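Local structure of flagellar assembly protein FliH (Salmonella typhimurium, 5B0O) at residues Q74-P79 / R99-P104. The protein is needed for flagellar assembly and regrowth and takes part in flagellar protein export. Sequence-based numbering, arbitrary orientation.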
# COMPACT_ATOMS: atom_id res chain seq x y z
N GLN E 74 40.20 -0.84 -7.84
CA GLN E 74 40.94 0.03 -6.93
C GLN E 74 40.18 0.19 -5.61
O GLN E 74 39.00 0.55 -5.60
CB GLN E 74 41.22 1.39 -7.57
CG GLN E 74 40.11 2.42 -7.41
CD GLN E 74 40.40 3.71 -8.17
OE1 GLN E 74 39.52 4.57 -8.32
NE2 GLN E 74 41.64 3.86 -8.64
N LEU E 75 40.85 -0.11 -4.51
CA LEU E 75 40.30 0.09 -3.17
C LEU E 75 40.64 1.49 -2.69
O LEU E 75 41.77 1.95 -2.87
CB LEU E 75 40.85 -0.95 -2.19
CG LEU E 75 40.64 -0.73 -0.69
CD1 LEU E 75 39.18 -0.76 -0.34
CD2 LEU E 75 41.39 -1.79 0.11
N ARG E 76 39.66 2.16 -2.10
CA ARG E 76 39.85 3.52 -1.61
C ARG E 76 39.47 3.59 -0.15
O ARG E 76 38.43 3.07 0.26
CB ARG E 76 38.97 4.51 -2.38
CG ARG E 76 39.15 4.50 -3.87
CD ARG E 76 38.09 5.34 -4.53
NE ARG E 76 38.01 5.10 -5.97
CZ ARG E 76 37.05 5.57 -6.75
NH1 ARG E 76 36.08 6.31 -6.23
NH2 ARG E 76 37.06 5.31 -8.05
N VAL E 77 40.32 4.23 0.64
CA VAL E 77 40.03 4.50 2.03
C VAL E 77 40.48 5.91 2.36
O VAL E 77 41.22 6.53 1.59
CB VAL E 77 40.73 3.50 2.96
CG1 VAL E 77 40.22 3.66 4.37
CG2 VAL E 77 40.47 2.09 2.49
N HIS E 78 40.02 6.44 3.49
CA HIS E 78 40.45 7.75 3.95
C HIS E 78 41.95 7.72 4.17
O HIS E 78 42.48 6.77 4.75
CB HIS E 78 39.74 8.12 5.25
CG HIS E 78 39.87 9.57 5.62
ND1 HIS E 78 39.90 10.00 6.92
CD2 HIS E 78 39.97 10.68 4.85
CE1 HIS E 78 40.01 11.32 6.94
NE2 HIS E 78 40.05 11.75 5.70
N PRO E 79 42.65 8.78 3.72
CA PRO E 79 44.11 8.83 3.86
C PRO E 79 44.57 8.45 5.26
O PRO E 79 45.68 7.93 5.41
CB PRO E 79 44.41 10.30 3.58
CG PRO E 79 43.39 10.67 2.53
CD PRO E 79 42.14 9.86 2.85
N ARG E 99 44.65 -2.04 -6.68
CA ARG E 99 45.52 -0.93 -6.29
C ARG E 99 44.82 -0.05 -5.27
O ARG E 99 43.60 -0.13 -5.11
CB ARG E 99 45.98 -0.11 -7.50
CG ARG E 99 44.89 0.60 -8.25
CD ARG E 99 45.38 1.00 -9.63
NE ARG E 99 44.28 1.46 -10.47
CZ ARG E 99 44.27 2.62 -11.11
NH1 ARG E 99 45.30 3.46 -11.03
NH2 ARG E 99 43.21 2.95 -11.85
N LEU E 100 45.59 0.74 -4.54
CA LEU E 100 45.05 1.52 -3.43
C LEU E 100 45.29 3.02 -3.60
O LEU E 100 46.33 3.45 -4.09
CB LEU E 100 45.63 1.03 -2.11
CG LEU E 100 44.90 1.51 -0.86
CD1 LEU E 100 45.09 0.54 0.29
CD2 LEU E 100 45.36 2.90 -0.47
N ARG E 101 44.29 3.79 -3.19
CA ARG E 101 44.33 5.24 -3.25
C ARG E 101 43.76 5.76 -1.95
O ARG E 101 43.02 5.05 -1.27
CB ARG E 101 43.43 5.75 -4.36
CG ARG E 101 43.99 5.66 -5.76
CD ARG E 101 42.96 6.24 -6.72
NE ARG E 101 41.98 7.04 -5.99
CZ ARG E 101 40.76 7.34 -6.44
NH1 ARG E 101 40.36 6.91 -7.63
NH2 ARG E 101 39.94 8.07 -5.69
N GLY E 102 44.11 6.98 -1.58
CA GLY E 102 43.35 7.66 -0.55
C GLY E 102 42.17 8.36 -1.18
O GLY E 102 42.29 8.96 -2.25
N ASP E 103 41.02 8.28 -0.52
CA ASP E 103 39.86 9.08 -0.89
C ASP E 103 39.46 9.94 0.30
O ASP E 103 39.08 9.41 1.35
CB ASP E 103 38.69 8.22 -1.36
CG ASP E 103 37.64 9.02 -2.12
OD1 ASP E 103 37.79 9.18 -3.35
OD2 ASP E 103 36.68 9.51 -1.49
N PRO E 104 39.55 11.26 0.14
CA PRO E 104 39.32 12.17 1.26
C PRO E 104 37.88 12.12 1.77
O PRO E 104 37.63 12.49 2.92
CB PRO E 104 39.61 13.54 0.65
CG PRO E 104 39.33 13.38 -0.80
CD PRO E 104 39.77 11.98 -1.13
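Q74 OE1 is gripped by two nitrogens of R76 and lies beside the guanidinium of R101 on the adjacent strand. R76 approaches side-on. Its NH2 bonds in the amide's carbonyl plane at 2.6 Å from Q74 OE1, whereas its NE comes from above that plane, 2.8 Å from the same oxygen. The two bonds limit rotation of the Q74 amide. Q74 and R101 cross obliquely; their amide and guanidinium planes are 84° apart.

R76 and R101 run side by side in the same direction, their guanidinium planes only 18° apart. R76 CD sits 3.4 Å above the R101 plane, toward its rim. A sharp bend in R101 (chi3 17°) turns its end back over R76. The like charges are probably eased by D103: its OD1 forms a salt bridge with R101 NH2 at 3.4 Å. R76 NH1 is also near OD1, but no N-H points at it. D103 OD2 is held by T105 OG1.

The backbones pair as parallel strands. L75 N donates to R99 O (2.8 Å), and R101 N donates to L75 O (3.1 Å). V77 N to R101 O is weak. Just past the end of strand 99-102, D103 N donates to V77 O at 2.7 Å, so the pairing runs one residue into the loop. There the H78 ring has D103 O at its edge, and H108 also meets the ring, with the two ring planes steeply inclined.

On the face opposite the arginines, L75 and L100 pack on L93 of helix 79-96. L75 also touches I59, and V77 touches L55, both of helix 53-63. In this C-terminal part of FliH, strands 74-77 and 99-102 with helix 79-96 form a beta-alpha-beta unit. Strand 99-102 is outermost in the chain's mixed sheet, and strand 112-114 lies antiparallel along the other side of 74-77.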